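Local coordinates for flavin reductase domain protein, FMN-binding (Shewanella baltica, PDB 3HMZ) that binds flavin mononucleotide and probably acts as an oxidoreductase that works with NAD or NADP, at residues A[91-99]-A[108-116]; A[129-138]-A[150-160]. One frame throughout, in Å; residues are numbered along the deposited sequence. Where two conformers were deposited one is given.

Contact 1 of 2, residues A[91-99]-A[108-116]; sequences QLTHRVGSQ and LLNCGVELF. With FMN (flavin mononucleotide), chain B; EDO (1,2-ethanediol), chain F.
The carbonyl oxygen of N110, near the end of helix 107-111, is gripped from two directions: a water, itself held by Q99 NE2, donates to N110 O at 3.0 Å, and R95 NH1 makes a weak, bent bond to it, 3.4 Å long. The R95 chain runs extended from CG to NE; the carbonyl lies at the edge of the guanidinium, while O2 of a bound ethanediol sits over one face and hydrogen-bonds to C111 O. C111, small enough for a buried spot between the helices, sets SG 3.4 Å from Q99 OE1 and CB 3.6 Å from V96 CG1. G112 ends its helix in a Schellman motif, whose positive phi favours glycine. Beyond this turn V113 CG2 rests on V96 CG1 (3.6 Å) and on L92 CG. With CG anti to its backbone N (chi1 -179°), L92 brings CD1 to 3.6 Å from G112 O; trimming it to an alanine is likely to take from V113 CG2 a branched partner and open a gap beside the turn. Q99 O accepts a hydrogen bond from FMN O4'. L92 and V96 also pack on L33 of strand 32-38, and V113 on V44 of strand 41-55.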
loop_
_atom_site.group_PDB
_atom_site.type_symbol
_atom_site.label_atom_id
_atom_site.label_comp_id
_atom_site.label_asym_id
_atom_site.label_seq_id
_atom_site.Cartn_x
_atom_site.Cartn_y
_atom_site.Cartn_z
ATOM N N GLN A 91 -16.143 -4.576 -10.769
ATOM C CA GLN A 91 -16.115 -5.755 -11.659
ATOM C C GLN A 91 -14.936 -5.658 -12.618
ATOM O O GLN A 91 -14.226 -6.639 -12.821
ATOM C CB GLN A 91 -17.402 -5.945 -12.481
ATOM C CG GLN A 91 -18.722 -5.864 -11.766
ATOM C CD GLN A 91 -18.835 -6.605 -10.462
ATOM O OE1 GLN A 91 -18.316 -7.700 -10.313
ATOM N NE2 GLN A 91 -19.627 -6.043 -9.522
ATOM N N LEU A 92 -14.711 -4.475 -13.188
ATOM C CA LEU A 92 -13.594 -4.250 -14.100
ATOM C C LEU A 92 -12.269 -4.627 -13.444
ATOM O O LEU A 92 -11.423 -5.320 -14.033
ATOM C CB LEU A 92 -13.544 -2.795 -14.564
ATOM C CG LEU A 92 -12.472 -2.319 -15.555
ATOM C CD1 LEU A 92 -12.898 -1.020 -16.300
ATOM C CD2 LEU A 92 -11.122 -2.082 -14.893
ATOM N N THR A 93 -12.118 -4.183 -12.192
ATOM C CA THR A 93 -10.849 -4.402 -11.467
ATOM C C THR A 93 -10.598 -5.880 -11.226
ATOM O O THR A 93 -9.514 -6.401 -11.519
ATOM C CB THR A 93 -10.826 -3.598 -10.175
ATOM O OG1 THR A 93 -10.969 -2.202 -10.487
ATOM C CG2 THR A 93 -9.535 -3.823 -9.388
ATOM N N HIS A 94 -11.635 -6.561 -10.773
ATOM C CA HIS A 94 -11.495 -7.981 -10.533
ATOM C C HIS A 94 -11.272 -8.760 -11.828
ATOM O O HIS A 94 -10.436 -9.658 -11.876
ATOM C CB HIS A 94 -12.716 -8.496 -9.778
ATOM C CG HIS A 94 -12.521 -9.877 -9.247
ATOM N ND1 HIS A 94 -13.073 -10.949 -9.884
ATOM C CD2 HIS A 94 -11.734 -10.375 -8.260
ATOM C CE1 HIS A 94 -12.722 -12.061 -9.250
ATOM N NE2 HIS A 94 -11.917 -11.742 -8.251
ATOM N N ARG A 95 -11.965 -8.351 -12.894
ATOM C CA ARG A 95 -11.860 -9.033 -14.188
ATOM C C ARG A 95 -10.485 -8.902 -14.803
ATOM O O ARG A 95 -9.920 -9.899 -15.278
ATOM C CB ARG A 95 -12.917 -8.536 -15.176
ATOM C CG ARG A 95 -14.321 -8.997 -14.861
ATOM C CD ARG A 95 -15.289 -8.462 -15.916
ATOM N NE ARG A 95 -16.666 -8.740 -15.549
ATOM C CZ ARG A 95 -17.701 -8.603 -16.364
ATOM N NH1 ARG A 95 -17.519 -8.225 -17.612
ATOM N NH2 ARG A 95 -18.921 -8.871 -15.928
ATOM N N VAL A 96 -9.930 -7.687 -14.815
ATOM C CA VAL A 96 -8.583 -7.505 -15.401
ATOM C C VAL A 96 -7.495 -8.193 -14.580
ATOM O O VAL A 96 -6.419 -8.451 -15.107
ATOM C CB VAL A 96 -8.184 -6.038 -15.670
ATOM C CG1 VAL A 96 -9.192 -5.384 -16.678
ATOM C CG2 VAL A 96 -8.088 -5.227 -14.391
ATOM N N GLY A 97 -7.814 -8.489 -13.322
ATOM C CA GLY A 97 -6.935 -9.244 -12.459
ATOM C C GLY A 97 -7.195 -10.742 -12.421
ATOM O O GLY A 97 -6.547 -11.451 -11.645
ATOM N N SER A 98 -8.138 -11.212 -13.245
ATOM C CA SER A 98 -8.530 -12.621 -13.282
ATOM C C SER A 98 -8.433 -13.241 -14.680
ATOM O O SER A 98 -8.770 -14.420 -14.854
ATOM C CB SER A 98 -9.954 -12.750 -12.756
ATOM O OG SER A 98 -10.092 -12.261 -11.452
ATOM N N GLN A 99 -7.981 -12.457 -15.657
ATOM C CA GLN A 99 -7.863 -12.847 -17.064
ATOM C C GLN A 99 -6.558 -12.313 -17.611
ATOM O O GLN A 99 -6.226 -11.173 -17.310
ATOM C CB GLN A 99 -9.025 -12.181 -17.832
ATOM C CG GLN A 99 -10.413 -12.632 -17.374
ATOM C CD GLN A 99 -11.560 -11.899 -18.044
ATOM O OE1 GLN A 99 -11.462 -11.475 -19.183
ATOM N NE2 GLN A 99 -12.664 -11.741 -17.316
ATOM N N LEU A 108 -9.529 -6.567 -23.141
ATOM C CA LEU A 108 -10.034 -5.246 -22.752
ATOM C C LEU A 108 -11.507 -5.089 -23.047
ATOM O O LEU A 108 -12.250 -4.633 -22.174
ATOM C CB LEU A 108 -9.154 -4.120 -23.286
ATOM C CG LEU A 108 -7.692 -4.191 -22.824
ATOM C CD1 LEU A 108 -6.955 -2.942 -23.301
ATOM C CD2 LEU A 108 -7.474 -4.351 -21.268
ATOM N N LEU A 109 -11.957 -5.525 -24.236
ATOM C CA LEU A 109 -13.400 -5.417 -24.502
ATOM C C LEU A 109 -14.177 -6.392 -23.593
ATOM O O LEU A 109 -15.265 -6.036 -23.138
ATOM C CB LEU A 109 -13.786 -5.472 -26.001
ATOM C CG LEU A 109 -13.868 -6.729 -26.844
ATOM C CD1 LEU A 109 -14.860 -7.770 -26.291
ATOM C CD2 LEU A 109 -14.251 -6.411 -28.243
ATOM N N ASN A 110 -13.632 -7.572 -23.285
ATOM C CA ASN A 110 -14.269 -8.518 -22.363
ATOM C C ASN A 110 -14.432 -7.997 -20.946
ATOM O O ASN A 110 -15.427 -8.287 -20.271
ATOM C CB ASN A 110 -13.437 -9.812 -22.246
ATOM C CG ASN A 110 -13.309 -10.559 -23.540
ATOM O OD1 ASN A 110 -14.028 -10.319 -24.551
ATOM N ND2 ASN A 110 -12.333 -11.478 -23.544
ATOM N N CYS A 111 -13.458 -7.215 -20.498
ATOM C CA CYS A 111 -13.408 -6.701 -19.141
ATOM C C CYS A 111 -14.108 -5.334 -19.014
ATOM O O CYS A 111 -14.223 -4.823 -17.909
ATOM C CB CYS A 111 -11.952 -6.596 -18.661
ATOM S SG CYS A 111 -11.120 -8.179 -18.394
ATOM N N GLY A 112 -14.578 -4.748 -20.122
ATOM C CA GLY A 112 -15.274 -3.440 -20.102
ATOM C C GLY A 112 -14.332 -2.270 -19.919
ATOM O O GLY A 112 -14.754 -1.237 -19.417
ATOM N N VAL A 113 -13.065 -2.418 -20.365
ATOM C CA VAL A 113 -12.080 -1.374 -20.207
ATOM C C VAL A 113 -12.100 -0.424 -21.392
ATOM O O VAL A 113 -11.845 -0.844 -22.527
ATOM C CB VAL A 113 -10.661 -1.965 -20.104
ATOM C CG1 VAL A 113 -9.582 -0.856 -20.036
ATOM C CG2 VAL A 113 -10.569 -2.907 -18.876
ATOM N N GLU A 114 -12.354 0.847 -21.116
ATOM C CA GLU A 114 -12.320 1.936 -22.089
ATOM C C GLU A 114 -11.021 2.709 -21.857
ATOM O O GLU A 114 -10.758 3.139 -20.743
ATOM C CB GLU A 114 -13.526 2.858 -21.959
ATOM C CG GLU A 114 -13.478 4.060 -22.868
ATOM C CD GLU A 114 -14.587 5.019 -22.603
ATOM O OE1 GLU A 114 -15.707 4.565 -22.391
ATOM O OE2 GLU A 114 -14.321 6.244 -22.624
ATOM N N LEU A 115 -10.205 2.837 -22.891
ATOM C CA LEU A 115 -8.926 3.509 -22.813
ATOM C C LEU A 115 -8.951 4.905 -23.477
ATOM O O LEU A 115 -9.730 5.171 -24.407
ATOM C CB LEU A 115 -7.825 2.701 -23.508
ATOM C CG LEU A 115 -7.573 1.314 -22.926
ATOM C CD1 LEU A 115 -6.570 0.571 -23.794
ATOM C CD2 LEU A 115 -7.122 1.393 -21.461
ATOM N N PHE A 116 -8.055 5.766 -23.016
ATOM C CA PHE A 116 -7.815 7.066 -23.617
ATOM C C PHE A 116 -6.347 7.400 -23.551
ATOM O O PHE A 116 -5.572 6.715 -22.887
ATOM C CB PHE A 116 -8.676 8.162 -22.972
ATOM C CG PHE A 116 -8.309 8.523 -21.526
ATOM C CD1 PHE A 116 -8.750 7.781 -20.448
ATOM C CD2 PHE A 116 -7.509 9.628 -21.256
ATOM C CE1 PHE A 116 -8.422 8.137 -19.131
ATOM C CE2 PHE A 116 -7.182 10.009 -19.960
ATOM C CZ PHE A 116 -7.650 9.248 -18.881
HETATM N N1 FMN B . -0.544 -9.541 -10.018
HETATM C C2 FMN B . 0.707 -9.025 -9.776
HETATM O O2 FMN B . 1.657 -9.420 -10.451
HETATM N N3 FMN B . 0.858 -8.055 -8.803
HETATM C C4 FMN B . -0.172 -7.604 -8.036
HETATM O O4 FMN B . 0.063 -6.737 -7.154
HETATM C C4A FMN B . -1.439 -8.156 -8.280
HETATM N N5 FMN B . -2.544 -7.739 -7.559
HETATM C C5A FMN B . -3.834 -8.112 -7.904
HETATM C C6 FMN B . -4.951 -7.537 -7.278
HETATM C C7 FMN B . -6.245 -7.926 -7.607
HETATM C C7M FMN B . -7.426 -7.290 -6.944
HETATM C C8 FMN B . -6.430 -8.913 -8.580
HETATM C C8M FMN B . -7.819 -9.379 -8.968
HETATM C C9 FMN B . -5.316 -9.465 -9.197
HETATM C C9A FMN B . -4.012 -9.101 -8.896
HETATM N N10 FMN B . -2.887 -9.635 -9.520
HETATM C C10 FMN B . -1.625 -9.121 -9.271
HETATM C "C1'" FMN B . -3.004 -10.605 -10.664
HETATM C "C2'" FMN B . -2.957 -9.978 -12.064
HETATM O "O2'" FMN B . -3.768 -8.795 -12.154
HETATM C "C3'" FMN B . -3.445 -11.059 -13.022
HETATM O "O3'" FMN B . -2.503 -12.129 -13.023
HETATM C "C4'" FMN B . -3.789 -10.541 -14.432
HETATM O "O4'" FMN B . -4.638 -11.514 -15.032
HETATM C "C5'" FMN B . -2.586 -10.295 -15.320
HETATM O "O5'" FMN B . -3.076 -9.894 -16.600
HETATM P P FMN B . -2.099 -9.879 -17.867
HETATM O O1P FMN B . -3.048 -9.608 -19.022
HETATM O O2P FMN B . -1.034 -8.835 -17.688
HETATM O O3P FMN B . -1.453 -11.236 -17.971
HETATM C C1 EDO F . -18.074 -3.589 -16.408
HETATM O O1 EDO F . -18.320 -3.321 -17.803
HETATM C C2 EDO F . -16.604 -3.911 -16.206
HETATM O O2 EDO F . -16.346 -5.257 -16.548
HETATM O O HOH W 1 -14.939 -10.739 -18.676
#

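Contact 2 of 2, residues A[129-138]-A[150-160]; sequences CSAWLACKLI and FIAEVIGAWAD
K136 and E153 are joined by two backbone hydrogen bonds, K136 N to E153 O at 2.8 Å with the donor in the carbonyl plane (170° at the hydrogen) and E153 N to K136 O. W132 and W158 are paired in the same reciprocal way, W158 N lying nearly along the C=O axis of W132. D160 N closes the far end on S130 O (2.8 Å), and the carboxylate of D160 forms a salt bridge with K178. Strands 131-138 and 150-160 thus form an antiparallel ladder, interrupted by a classic beta bulge: A134 N donates to G156 O, and A134 O accepts from I155 N (2.8 Å), so that two residues face one. The ladder is part of the curled antiparallel sheet of the split-barrel flavin reductase fold. G156 suits the bulge because a side chain there would run into the W158 indole, whose face lies over G156 C. The edge of that ring meets A134 CB at CZ3 (3.8 Å), a fit that the small alanine permits. W132, with CG beside its backbone N (chi1 -53°), lays CE3 against W158 O at its ring edge, while NE1 bonds to V126 O. On the opposite face, with A131, L133 and C135, C135 CB touches A152 CB (3.7 Å), and V154 spreads its two methyls against L133. Farther along, L137 CD1 abuts the F150 ring edge at CD2 (3.7 Å). Back on the face of the tryptophans, I138 CD1 packs on I151 CG2, beside Y147 of the second subunit.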
loop_
_atom_site.group_PDB
_atom_site.type_symbol
_atom_site.label_atom_id
_atom_site.label_comp_id
_atom_site.label_asym_id
_atom_site.label_seq_id
_atom_site.Cartn_x
_atom_site.Cartn_y
_atom_site.Cartn_z
ATOM N N CYS A 129 -11.325 6.044 -13.903
ATOM C CA CYS A 129 -10.537 6.005 -12.672
ATOM C C CYS A 129 -10.553 7.401 -12.041
ATOM O O CYS A 129 -10.994 8.384 -12.665
ATOM C CB CYS A 129 -9.106 5.602 -12.982
ATOM S SG CYS A 129 -9.004 3.909 -13.633
ATOM N N SER A 130 -10.114 7.466 -10.792
ATOM C CA SER A 130 -10.030 8.739 -10.089
ATOM C C SER A 130 -8.708 9.477 -10.306
ATOM O O SER A 130 -8.660 10.682 -10.117
ATOM C CB SER A 130 -10.297 8.562 -8.605
ATOM O OG SER A 130 -9.366 7.679 -8.051
ATOM N N ALA A 131 -7.644 8.740 -10.619
ATOM C CA ALA A 131 -6.318 9.329 -10.724
ATOM C C ALA A 131 -5.435 8.448 -11.567
ATOM O O ALA A 131 -5.656 7.225 -11.635
ATOM C CB ALA A 131 -5.707 9.479 -9.292
ATOM N N TRP A 132 -4.444 9.080 -12.217
ATOM C CA TRP A 132 -3.516 8.418 -13.113
ATOM C C TRP A 132 -2.111 8.976 -12.904
ATOM O O TRP A 132 -1.950 10.188 -12.736
ATOM C CB TRP A 132 -3.890 8.657 -14.567
ATOM C CG TRP A 132 -5.306 8.314 -14.948
ATOM C CD1 TRP A 132 -5.727 7.171 -15.559
ATOM C CD2 TRP A 132 -6.467 9.136 -14.780
ATOM N NE1 TRP A 132 -7.089 7.207 -15.747
ATOM C CE2 TRP A 132 -7.568 8.400 -15.268
ATOM C CE3 TRP A 132 -6.690 10.388 -14.223
ATOM C CZ2 TRP A 132 -8.844 8.907 -15.253
ATOM C CZ3 TRP A 132 -7.941 10.893 -14.208
ATOM C CH2 TRP A 132 -9.014 10.150 -14.718
ATOM N N LEU A 133 -1.121 8.084 -12.937
ATOM C CA LEU A 133 0.274 8.416 -12.800
ATOM C C LEU A 133 1.039 7.778 -13.972
ATOM O O LEU A 133 1.051 6.541 -14.104
ATOM C CB LEU A 133 0.819 7.910 -11.466
ATOM C CG LEU A 133 0.143 8.415 -10.172
ATOM C CD1 LEU A 133 -1.088 7.602 -9.750
ATOM C CD2 LEU A 133 1.164 8.432 -9.002
ATOM N N ALA A 134 1.654 8.611 -14.820
ATOM C CA ALA A 134 2.508 8.141 -15.930
ATOM C C ALA A 134 3.891 7.816 -15.343
ATOM O O ALA A 134 4.467 8.639 -14.638
ATOM C CB ALA A 134 2.603 9.175 -16.980
ATOM N N CYS A 135 4.389 6.618 -15.651
ATOM C CA CYS A 135 5.589 6.076 -15.023
ATOM C C CYS A 135 6.630 5.635 -16.041
ATOM O O CYS A 135 6.317 5.033 -17.060
ATOM C CB CYS A 135 5.228 4.864 -14.175
ATOM S SG CYS A 135 4.082 5.209 -12.825
ATOM N N LYS A 136 7.879 5.953 -15.716
ATOM C CA LYS A 136 9.042 5.574 -16.507
ATOM C C LYS A 136 9.841 4.597 -15.645
ATOM O O LYS A 136 10.333 4.964 -14.579
ATOM C CB LYS A 136 9.900 6.774 -16.860
ATOM C CG LYS A 136 11.144 6.442 -17.734
ATOM C CD LYS A 136 11.958 7.684 -17.936
ATOM C CE LYS A 136 13.147 7.373 -18.843
ATOM N NZ LYS A 136 14.048 8.566 -18.966
ATOM N N LEU A 137 9.981 3.379 -16.134
ATOM C CA LEU A 137 10.755 2.355 -15.458
ATOM C C LEU A 137 12.214 2.770 -15.231
ATOM O O LEU A 137 12.846 3.329 -16.116
ATOM C CB LEU A 137 10.745 1.039 -16.261
ATOM C CG LEU A 137 11.431 -0.205 -15.667
ATOM C CD1 LEU A 137 10.729 -0.663 -14.365
ATOM C CD2 LEU A 137 11.528 -1.333 -16.704
ATOM N N ILE A 138 12.708 2.505 -14.038
ATOM C CA ILE A 138 14.143 2.615 -13.703
ATOM C C ILE A 138 14.620 1.157 -13.673
ATOM O O ILE A 138 14.378 0.457 -12.690
ATOM C CB ILE A 138 14.388 3.290 -12.364
ATOM C CG1 ILE A 138 13.818 4.693 -12.366
ATOM C CG2 ILE A 138 15.956 3.286 -12.064
ATOM C CD1 ILE A 138 13.874 5.366 -11.032
ATOM N N PHE A 150 9.523 -3.826 -9.379
ATOM C CA PHE A 150 9.782 -2.817 -10.370
ATOM C C PHE A 150 9.695 -1.444 -9.738
ATOM O O PHE A 150 8.812 -1.213 -8.927
ATOM C CB PHE A 150 8.767 -2.957 -11.518
ATOM C CG PHE A 150 8.961 -4.206 -12.331
ATOM C CD1 PHE A 150 8.595 -5.431 -11.864
ATOM C CD2 PHE A 150 9.526 -4.120 -13.604
ATOM C CE1 PHE A 150 8.828 -6.590 -12.585
ATOM C CE2 PHE A 150 9.729 -5.271 -14.368
ATOM C CZ PHE A 150 9.401 -6.501 -13.861
ATOM N N ILE A 151 10.636 -0.576 -10.066
ATOM C CA ILE A 151 10.734 0.808 -9.600
ATOM C C ILE A 151 10.547 1.732 -10.772
ATOM O O ILE A 151 11.154 1.519 -11.838
ATOM C CB ILE A 151 12.117 1.062 -8.917
ATOM C CG1 ILE A 151 12.175 0.277 -7.600
ATOM C CG2 ILE A 151 12.338 2.563 -8.664
ATOM C CD1 ILE A 151 13.560 0.244 -6.977
ATOM N N ALA A 152 9.749 2.780 -10.570
ATOM C CA ALA A 152 9.565 3.769 -11.617
ATOM C C ALA A 152 9.538 5.191 -11.119
ATOM O O ALA A 152 9.120 5.437 -9.990
ATOM C CB ALA A 152 8.244 3.501 -12.414
ATOM N N GLU A 153 9.959 6.109 -11.989
ATOM C CA GLU A 153 9.782 7.521 -11.719
ATOM C C GLU A 153 8.396 7.915 -12.249
ATOM O O GLU A 153 7.985 7.500 -13.333
ATOM C CB GLU A 153 10.885 8.361 -12.364
ATOM C CG GLU A 153 10.625 9.849 -12.456
ATOM C CD GLU A 153 11.934 10.659 -12.550
ATOM O OE1 GLU A 153 13.000 10.063 -12.916
ATOM O OE2 GLU A 153 11.894 11.850 -12.187
ATOM N N VAL A 154 7.684 8.712 -11.472
ATOM C CA VAL A 154 6.367 9.236 -11.896
ATOM C C VAL A 154 6.704 10.548 -12.618
ATOM O O VAL A 154 7.319 11.475 -12.030
ATOM C CB VAL A 154 5.448 9.465 -10.709
ATOM C CG1 VAL A 154 4.194 10.212 -11.161
ATOM C CG2 VAL A 154 5.122 8.117 -10.039
ATOM N N ILE A 155 6.359 10.605 -13.901
ATOM C CA ILE A 155 6.637 11.755 -14.762
ATOM C C ILE A 155 5.455 12.652 -15.057
ATOM O O ILE A 155 5.609 13.697 -15.689
ATOM C CB ILE A 155 7.339 11.292 -16.097
ATOM C CG1 ILE A 155 6.424 10.404 -16.947
ATOM C CG2 ILE A 155 8.669 10.548 -15.741
ATOM C CD1 ILE A 155 7.019 10.003 -18.336
ATOM N N GLY A 156 4.259 12.226 -14.645
ATOM C CA GLY A 156 3.071 13.007 -14.817
ATOM C C GLY A 156 1.980 12.422 -13.945
ATOM O O GLY A 156 1.991 11.205 -13.694
ATOM N N ALA A 157 1.078 13.283 -13.458
ATOM C CA ALA A 157 -0.013 12.846 -12.596
ATOM C C ALA A 157 -1.227 13.706 -12.835
ATOM O O ALA A 157 -1.099 14.926 -13.073
ATOM C CB ALA A 157 0.430 12.878 -11.141
ATOM N N TRP A 158 -2.413 13.082 -12.788
ATOM C CA TRP A 158 -3.688 13.757 -13.045
ATOM C C TRP A 158 -4.757 13.099 -12.195
ATOM O O TRP A 158 -4.614 11.952 -11.792
ATOM C CB TRP A 158 -4.099 13.644 -14.538
ATOM C CG TRP A 158 -3.034 14.057 -15.496
ATOM C CD1 TRP A 158 -2.875 15.294 -16.056
ATOM C CD2 TRP A 158 -1.929 13.272 -15.955
ATOM N NE1 TRP A 158 -1.791 15.319 -16.883
ATOM C CE2 TRP A 158 -1.185 14.088 -16.855
ATOM C CE3 TRP A 158 -1.518 11.957 -15.747
ATOM C CZ2 TRP A 158 -0.038 13.616 -17.514
ATOM C CZ3 TRP A 158 -0.389 11.483 -16.428
ATOM C CH2 TRP A 158 0.344 12.325 -17.294
ATOM N N ALA A 159 -5.835 13.812 -11.935
ATOM C CA ALA A 159 -6.946 13.261 -11.201
ATOM C C ALA A 159 -8.254 13.949 -11.491
ATOM O O ALA A 159 -8.289 15.118 -11.900
ATOM C CB ALA A 159 -6.635 13.293 -9.657
ATOM N N ASP A 160 -9.326 13.210 -11.224
ATOM C CA ASP A 160 -10.702 13.719 -11.290
ATOM C C ASP A 160 -10.876 14.697 -10.136
ATOM O O ASP A 160 -10.852 14.286 -8.967
ATOM C CB ASP A 160 -11.642 12.511 -11.196
ATOM C CG ASP A 160 -13.073 12.855 -11.112
ATOM O OD1 ASP A 160 -13.454 14.023 -10.941
ATOM O OD2 ASP A 160 -13.840 11.865 -11.209
HETATM O O HOH W 2 -13.559 9.186 -11.182
HETATM O O HOH W 3 12.869 -1.582 -11.596
#

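Overall arrangement
Contact 1 closes before contact 2 opens along the chain, and their centres lie 19 Å apart within one flavin reductase-like domain. Contact 1 joins the short helices 90-96 and 107-111 beside the flavin, whereas contact 2 pairs strands 131-138 and 149-160 of the main curled sheet. The two meet where F116, at the end of 108-116, sets its ring edge-to-face with W132, the nearest atoms being F116 CZ and W132 CE2 at 3.7 Å. Strand 32-38, on which the first helix packs, belongs to the same sheet through strand 79-84. Helices that help line the FMN pocket are thus seated on the sheet, and both contacts also touch the second subunit.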